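Local coordinates for oligopeptide-binding protein AppA (Bacillus subtilis, PDB 1XOC) that binds oligopeptides as the solute-binding component of an ABC-type oligopeptide permease that can replace the Opp system in sporulation and genetic competence, at residues G146-Y149 / N150-D154; T245-K248 / T249-F253; W398-L401 / V402-N406. All blocks are in the same frame, centred on the assembly; numbering follows the deposited sequence.

Contact 1: G146-Y149 / N150-D154; sequences GNFY and NNALD
N147 and N151 lie side by side on helix 147-155, their side chains pointing the same way and their amide planes 40° apart. The N-H of N151 ND2 reaches N147 OD1 at 2.8 Å, the acceptor lying in the amide plane of N151 while the donor is tilted from the carbonyl plane of N147. This bond fixes the rotation of the N151 amide and leaves OD1 turned to the bound peptide, from whose backbone it accepts a hydrogen bond. In the residue just before it, N150, the side chain folds back on the chain: CG sits beside its own backbone N (chi1 -67°), which brings ND2 to G146 O at 2.9 Å. N150 N reaches the same oxygen at 3.1 Å from the opposite face of the carbonyl, so two donors of one residue grip it. The amide of N150 also meets the ring of Y149 at its edge, the two planes 80° apart. With an alanine here, G146 O would keep just the backbone N-H of N150, and the start of the helix and the neighbouring edge of the Y149 ring would probably be held less firmly. On the apolar side L153 divides its methyls between two rings, CD2 lying 3.8 Å from F148 CZ and CD1 3.8 Å from Y149 CD2; A152 CB packs 3.6 Å from F148 CD1. F148 continues into F139 and Y82, Y149 into V65 and I73. The backbone widens to a pi-type turn at 150-152, where A152 N bonds to N147 O. The helix is thus two-faced: apolar side chains fix it against neighbouring strands, while N151 OD1, its amide steadied by N147 as second-shell partner, and D154 OD1 bond the peptide backbone, consistent with binding that depends little on peptide sequence.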
loop_
_atom_site.group_PDB
_atom_site.type_symbol
_atom_site.label_atom_id
_atom_site.label_comp_id
_atom_site.label_asym_id
_atom_site.label_seq_id
_atom_site.Cartn_x
_atom_site.Cartn_y
_atom_site.Cartn_z
ATOM N N GLY A 146 -18.834 4.862 -2.698
ATOM C CA GLY A 146 -18.551 3.945 -1.597
ATOM C C GLY A 146 -17.151 4.023 -1.023
ATOM O O GLY A 146 -16.889 3.519 0.079
ATOM N N ASN A 147 -16.229 4.667 -1.725
ATOM C CA ASN A 147 -14.909 4.884 -1.152
ATOM C C ASN A 147 -14.919 5.733 0.104
ATOM O O ASN A 147 -13.988 5.661 0.919
ATOM C CB ASN A 147 -13.937 5.500 -2.152
ATOM C CG ASN A 147 -13.370 4.492 -3.053
ATOM O OD1 ASN A 147 -12.394 3.809 -2.692
ATOM N ND2 ASN A 147 -13.980 4.333 -4.219
ATOM N N PHE A 148 -15.938 6.572 0.268
ATOM C CA PHE A 148 -15.951 7.409 1.442
ATOM C C PHE A 148 -16.160 6.572 2.701
ATOM O O PHE A 148 -15.304 6.570 3.606
ATOM C CB PHE A 148 -16.951 8.579 1.381
ATOM C CG PHE A 148 -16.918 9.394 2.618
ATOM C CD1 PHE A 148 -15.856 10.227 2.892
ATOM C CD2 PHE A 148 -17.857 9.231 3.591
ATOM C CE1 PHE A 148 -15.811 10.921 4.071
ATOM C CE2 PHE A 148 -17.777 9.921 4.764
ATOM C CZ PHE A 148 -16.749 10.755 4.999
ATOM N N TYR A 149 -17.301 5.895 2.805
ATOM C CA TYR A 149 -17.547 5.104 3.995
ATOM C C TYR A 149 -16.484 4.011 4.176
ATOM O O TYR A 149 -16.071 3.703 5.295
ATOM C CB TYR A 149 -18.962 4.493 3.920
ATOM C CG TYR A 149 -19.301 3.646 5.126
ATOM C CD1 TYR A 149 -19.071 2.278 5.115
ATOM C CD2 TYR A 149 -19.767 4.224 6.300
ATOM C CE1 TYR A 149 -19.339 1.503 6.240
ATOM C CE2 TYR A 149 -20.018 3.445 7.441
ATOM C CZ TYR A 149 -19.810 2.094 7.379
ATOM O OH TYR A 149 -20.072 1.302 8.470
ATOM N N ASN A 150 -16.068 3.391 3.064
ATOM C CA ASN A 150 -15.343 2.120 3.152
ATOM C C ASN A 150 -13.848 2.307 3.163
ATOM O O ASN A 150 -13.117 1.398 3.531
ATOM C CB ASN A 150 -15.760 1.153 2.036
ATOM C CG ASN A 150 -17.181 0.685 2.181
ATOM O OD1 ASN A 150 -17.468 -0.200 2.992
ATOM N ND2 ASN A 150 -18.088 1.270 1.401
ATOM N N ASN A 151 -13.408 3.482 2.764
ATOM C CA ASN A 151 -11.955 3.762 2.730
ATOM C C ASN A 151 -11.527 5.048 3.446
ATOM O O ASN A 151 -10.559 5.042 4.201
ATOM C CB ASN A 151 -11.432 3.737 1.288
ATOM C CG ASN A 151 -11.278 2.340 0.732
ATOM O OD1 ASN A 151 -10.998 1.379 1.461
ATOM N ND2 ASN A 151 -11.456 2.211 -0.596
ATOM N N ALA A 152 -12.239 6.152 3.239
ATOM C CA ALA A 152 -11.832 7.417 3.832
ATOM C C ALA A 152 -11.896 7.353 5.341
ATOM O O ALA A 152 -10.983 7.813 6.040
ATOM C CB ALA A 152 -12.647 8.620 3.319
ATOM N N LEU A 153 -12.982 6.790 5.872
ATOM C CA LEU A 153 -13.190 6.749 7.328
ATOM C C LEU A 153 -12.137 5.940 8.087
ATOM O O LEU A 153 -11.847 6.252 9.258
ATOM C CB LEU A 153 -14.617 6.227 7.665
ATOM C CG LEU A 153 -15.688 7.196 7.234
ATOM C CD1 LEU A 153 -17.054 6.562 7.509
ATOM C CD2 LEU A 153 -15.612 8.516 7.896
ATOM N N ASP A 154 -11.609 4.885 7.486
ATOM C CA ASP A 154 -10.642 4.064 8.219
ATOM C C ASP A 154 -9.216 4.456 7.863
ATOM O O ASP A 154 -8.299 3.974 8.508
ATOM C CB ASP A 154 -10.830 2.568 8.070
ATOM C CG ASP A 154 -10.786 2.101 6.678
ATOM O OD1 ASP A 154 -10.863 0.854 6.483
ATOM O OD2 ASP A 154 -10.741 2.923 5.747
#

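Contact 2: T245-K248 / T249-F253; sequences TDYK and TAEKF
E251 lays its carboxylate against the rim of the Y247 ring, OE1 lying 3.6 Å from Y247 CE1 near the ring plane, with ring and carboxylate planes 66° apart. The glutamate gets there with CG between its backbone N and carbonyl carbon (chi1 76°) and the chain extended beyond, so that it runs back over the preceding turn; Y247 CG, anti to its backbone N (chi1 -172°), brings the ring to meet it. Water 3 closes the outer end of this pair, donating to E251 OE1 at 2.7 Å and hydrogen-bonded to Y247 OH at 2.6 Å. The other carboxylate oxygen is served by water 4, which also donates to K248 O at 2.7 Å. K248 runs alongside E251 in the same direction, but its NZ stays 6.8 Å from E251 OE2, so the opposite charges do not touch. All this decorates helix 247-250, a single short turn held by A250 N to D246 O and E251 N to Y247 O, which passes directly into a type I beta turn from A250 to F253 and leads on to strand 256-262. Across that turn the F253 ring lies with one face over A250 CA, 3.5 Å from the ring plane. D246 occupies the N-cap position without a capping bond from its side chain. Its OD1 instead forms a salt bridge with K371, while OD2 accepts from water 2, itself 2.6 Å from T249 OG1; water 1 joins the same hydroxyl to T245 O. On the inner side Y247 rests on I258 and T260 of strand 256-262, and D246 and F253 touch helix 225-234. K252 lays its aliphatic chain along K248 O, CG coming to 3.6 Å.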
loop_
_atom_site.group_PDB
_atom_site.type_symbol
_atom_site.label_atom_id
_atom_site.label_comp_id
_atom_site.label_asym_id
_atom_site.label_seq_id
_atom_site.Cartn_x
_atom_site.Cartn_y
_atom_site.Cartn_z
ATOM N N THR A 245 11.509 -18.292 1.053
ATOM C CA THR A 245 12.702 -19.087 0.874
ATOM C C THR A 245 13.410 -19.385 2.198
ATOM O O THR A 245 14.147 -20.358 2.289
ATOM C CB THR A 245 13.693 -18.414 -0.118
ATOM O OG1 THR A 245 13.971 -17.085 0.303
ATOM C CG2 THR A 245 13.099 -18.341 -1.513
ATOM N N ASP A 246 13.159 -18.565 3.221
ATOM C CA ASP A 246 13.758 -18.758 4.542
ATOM C C ASP A 246 12.825 -19.441 5.559
ATOM O O ASP A 246 13.170 -19.527 6.738
ATOM C CB ASP A 246 14.204 -17.408 5.106
ATOM C CG ASP A 246 15.315 -16.774 4.292
ATOM O OD1 ASP A 246 15.191 -15.591 3.939
ATOM O OD2 ASP A 246 16.311 -17.467 4.011
ATOM N N TYR A 247 11.655 -19.910 5.120
ATOM C CA TYR A 247 10.682 -20.500 6.039
ATOM C C TYR A 247 11.260 -21.681 6.835
ATOM O O TYR A 247 11.131 -21.732 8.058
ATOM C CB TYR A 247 9.436 -20.975 5.287
ATOM C CG TYR A 247 8.348 -21.401 6.235
ATOM C CD1 TYR A 247 8.377 -22.657 6.838
ATOM C CD2 TYR A 247 7.309 -20.560 6.532
ATOM C CE1 TYR A 247 7.382 -23.046 7.732
ATOM C CE2 TYR A 247 6.310 -20.932 7.420
ATOM C CZ TYR A 247 6.347 -22.191 8.002
ATOM O OH TYR A 247 5.376 -22.567 8.884
ATOM N N LYS A 248 11.864 -22.633 6.139
ATOM C CA LYS A 248 12.339 -23.843 6.796
ATOM C C LYS A 248 13.493 -23.551 7.745
ATOM O O LYS A 248 13.664 -24.245 8.741
ATOM C CB LYS A 248 12.690 -24.916 5.788
ATOM C CG LYS A 248 11.441 -25.476 5.145
ATOM C CD LYS A 248 11.652 -26.846 4.595
ATOM C CE LYS A 248 12.496 -26.851 3.327
ATOM N NZ LYS A 248 12.696 -28.253 2.854
ATOM N N THR A 249 14.259 -22.512 7.444
ATOM C CA THR A 249 15.290 -22.037 8.355
ATOM C C THR A 249 14.650 -21.444 9.621
ATOM O O THR A 249 14.959 -21.858 10.755
ATOM C CB THR A 249 16.188 -20.996 7.643
ATOM O OG1 THR A 249 16.816 -21.624 6.523
ATOM C CG2 THR A 249 17.278 -20.477 8.575
ATOM N N ALA A 250 13.741 -20.499 9.424
ATOM C CA ALA A 250 13.180 -19.737 10.534
ATOM C C ALA A 250 12.274 -20.553 11.442
ATOM O O ALA A 250 12.173 -20.269 12.632
ATOM C CB ALA A 250 12.456 -18.512 10.023
ATOM N N GLU A 251 11.610 -21.560 10.901
ATOM C CA GLU A 251 10.715 -22.355 11.719
ATOM C C GLU A 251 11.470 -23.126 12.805
ATOM O O GLU A 251 10.853 -23.559 13.767
ATOM C CB GLU A 251 9.831 -23.292 10.866
ATOM C CG GLU A 251 10.502 -24.494 10.324
ATOM C CD GLU A 251 9.523 -25.510 9.688
ATOM O OE1 GLU A 251 8.329 -25.552 10.082
ATOM O OE2 GLU A 251 9.971 -26.265 8.802
ATOM N N LYS A 252 12.788 -23.277 12.655
ATOM C CA LYS A 252 13.632 -23.916 13.657
ATOM C C LYS A 252 14.143 -22.967 14.743
ATOM O O LYS A 252 14.714 -23.429 15.738
ATOM C CB LYS A 252 14.844 -24.513 12.973
ATOM C CG LYS A 252 14.525 -25.623 11.994
ATOM C CD LYS A 252 15.805 -26.078 11.282
ATOM C CE LYS A 252 15.523 -27.117 10.204
ATOM N NZ LYS A 252 15.226 -28.482 10.767
ATOM N N PHE A 253 13.964 -21.662 14.558
ATOM C CA PHE A 253 14.512 -20.670 15.488
ATOM C C PHE A 253 13.831 -20.794 16.835
ATOM O O PHE A 253 12.652 -21.139 16.931
ATOM C CB PHE A 253 14.293 -19.234 15.006
ATOM C CG PHE A 253 15.060 -18.854 13.768
ATOM C CD1 PHE A 253 16.079 -19.639 13.262
ATOM C CD2 PHE A 253 14.755 -17.667 13.117
ATOM C CE1 PHE A 253 16.776 -19.261 12.114
ATOM C CE2 PHE A 253 15.444 -17.274 11.973
ATOM C CZ PHE A 253 16.445 -18.070 11.468
HETATM O O HOH W 1 14.893 -22.110 4.450
HETATM O O HOH W 2 17.596 -19.935 4.642
HETATM O O HOH W 3 6.210 -24.035 10.803
HETATM O O HOH W 4 12.530 -26.667 9.295
#

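Contact 3: W398-L401 / V402-N406; sequences WSAL and VEQMN
With CG anti to the backbone N (chi1 179°), the indole of W398 stands beside its own carbonyl and faces V402, whose chi1 of 170° sets CG2 beside the backbone N and turned back to the ring. CG2 sits over one face of the six-membered ring, 3.8 Å from the W398 centroid and 19° off the normal, a CH-pi contact. NE1 of the indole is held by D42. Further along, M405 curls back through its bend at chi3, and CE comes to 3.9 Å from L401 CG; M417 of strand 414-420 packs against both residues. Q404 crosses L401 at about a right angle, its OE1 3.9 Å from L401 CD1 and hydrogen-bonded to K365. At the helix end the amide of N406 turns back, ND2 donating to V402 O at 2.7 Å with a nearly straight N-H, while its backbone N makes only a weak bond to that oxygen. W398 packs on the backbone of the bound peptide, and V402, M405 and N406 touch polar side-chain atoms of it. The arrangement is that of a regular helix following a sheet strand and lining the ligand cleft of a periplasmic-binding-protein fold.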
loop_
_atom_site.group_PDB
_atom_site.type_symbol
_atom_site.label_atom_id
_atom_site.label_comp_id
_atom_site.label_asym_id
_atom_site.label_seq_id
_atom_site.Cartn_x
_atom_site.Cartn_y
_atom_site.Cartn_z
ATOM N N TRP A 398 14.221 2.526 0.168
ATOM C CA TRP A 398 12.750 2.601 0.125
ATOM C C TRP A 398 12.186 4.010 0.112
ATOM O O TRP A 398 11.449 4.352 -0.793
ATOM C CB TRP A 398 12.181 1.868 1.326
ATOM C CG TRP A 398 10.686 1.896 1.417
ATOM C CD1 TRP A 398 9.941 2.475 2.399
ATOM C CD2 TRP A 398 9.767 1.364 0.463
ATOM N NE1 TRP A 398 8.585 2.295 2.131
ATOM C CE2 TRP A 398 8.457 1.619 0.944
ATOM C CE3 TRP A 398 9.909 0.667 -0.732
ATOM C CZ2 TRP A 398 7.323 1.219 0.246
ATOM C CZ3 TRP A 398 8.776 0.251 -1.408
ATOM C CH2 TRP A 398 7.508 0.536 -0.927
ATOM N N SER A 399 12.548 4.840 1.090
ATOM C CA SER A 399 11.982 6.188 1.176
ATOM C C SER A 399 12.300 6.986 -0.081
ATOM O O SER A 399 11.474 7.734 -0.590
ATOM C CB SER A 399 12.414 6.917 2.450
ATOM O OG SER A 399 13.766 7.356 2.357
ATOM N N ALA A 400 13.526 6.847 -0.589
ATOM C CA ALA A 400 13.895 7.524 -1.803
ATOM C C ALA A 400 13.143 7.041 -3.020
ATOM O O ALA A 400 12.784 7.840 -3.863
ATOM C CB ALA A 400 15.372 7.372 -2.028
ATOM N N LEU A 401 12.953 5.730 -3.147
ATOM C CA LEU A 401 12.233 5.175 -4.271
ATOM C C LEU A 401 10.749 5.630 -4.260
ATOM O O LEU A 401 10.218 5.973 -5.295
ATOM C CB LEU A 401 12.266 3.648 -4.211
ATOM C CG LEU A 401 11.719 2.955 -5.428
ATOM C CD1 LEU A 401 12.353 3.456 -6.683
ATOM C CD2 LEU A 401 11.886 1.427 -5.312
ATOM N N VAL A 402 10.134 5.690 -3.077
ATOM C CA VAL A 402 8.797 6.218 -2.941
ATOM C C VAL A 402 8.746 7.651 -3.426
ATOM O O VAL A 402 7.795 8.035 -4.095
ATOM C CB VAL A 402 8.322 6.125 -1.465
ATOM C CG1 VAL A 402 7.006 6.887 -1.241
ATOM C CG2 VAL A 402 8.161 4.672 -1.034
ATOM N N GLU A 403 9.749 8.446 -3.088
ATOM C CA GLU A 403 9.783 9.833 -3.509
ATOM C C GLU A 403 9.941 9.942 -5.016
ATOM O O GLU A 403 9.321 10.777 -5.652
ATOM C CB GLU A 403 10.888 10.576 -2.763
ATOM C CG GLU A 403 11.016 12.036 -3.153
ATOM C CD GLU A 403 11.957 12.786 -2.253
ATOM O OE1 GLU A 403 12.129 14.010 -2.475
ATOM O OE2 GLU A 403 12.516 12.165 -1.312
ATOM N N GLN A 404 10.763 9.077 -5.579
ATOM C CA GLN A 404 11.031 9.059 -7.011
ATOM C C GLN A 404 9.803 8.671 -7.841
ATOM O O GLN A 404 9.563 9.261 -8.902
ATOM C CB GLN A 404 12.160 8.074 -7.299
ATOM C CG GLN A 404 13.523 8.627 -6.988
ATOM C CD GLN A 404 14.628 7.594 -6.914
ATOM O OE1 GLN A 404 14.557 6.517 -7.491
ATOM N NE2 GLN A 404 15.683 7.945 -6.205
ATOM N N MET A 405 9.007 7.692 -7.392
ATOM C CA MET A 405 7.897 7.216 -8.211
ATOM C C MET A 405 6.730 8.198 -8.195
ATOM O O MET A 405 5.997 8.301 -9.180
ATOM C CB MET A 405 7.415 5.833 -7.743
ATOM C CG MET A 405 6.732 5.790 -6.437
ATOM S SD MET A 405 6.300 4.071 -5.990
ATOM C CE MET A 405 7.901 3.423 -5.700
ATOM N N ASN A 406 6.590 8.945 -7.100
ATOM C CA ASN A 406 5.448 9.842 -6.888
ATOM C C ASN A 406 5.529 11.131 -7.703
ATOM O O ASN A 406 6.614 11.552 -8.090
ATOM C CB ASN A 406 5.315 10.183 -5.383
ATOM C CG ASN A 406 4.446 9.200 -4.641
ATOM O OD1 ASN A 406 3.222 9.289 -4.701
ATOM N ND2 ASN A 406 5.064 8.243 -3.949
#

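All three contacts are local, each within one helix, and none touches another. Contact 1 is buried and contact 3 partly so; the two lie on opposite sides of the chain's centre, about 17 Å apart at their nearest atoms, yet both reach the bound peptide. Contact 1 meets it with polar groups aimed at its backbone, contact 3 chiefly by packing. Contact 2 lies at the surface, its centre 38 Å from that of contact 1, and there waters bridge side chains, whereas in contact 1 two asparagines bond directly. Their backbones differ too: 146-154 widens into a pi-type turn, 245-253 has one short helical turn that runs into a type I beta turn, and 398-405 is a regular helix, with N406 the first residue beyond it.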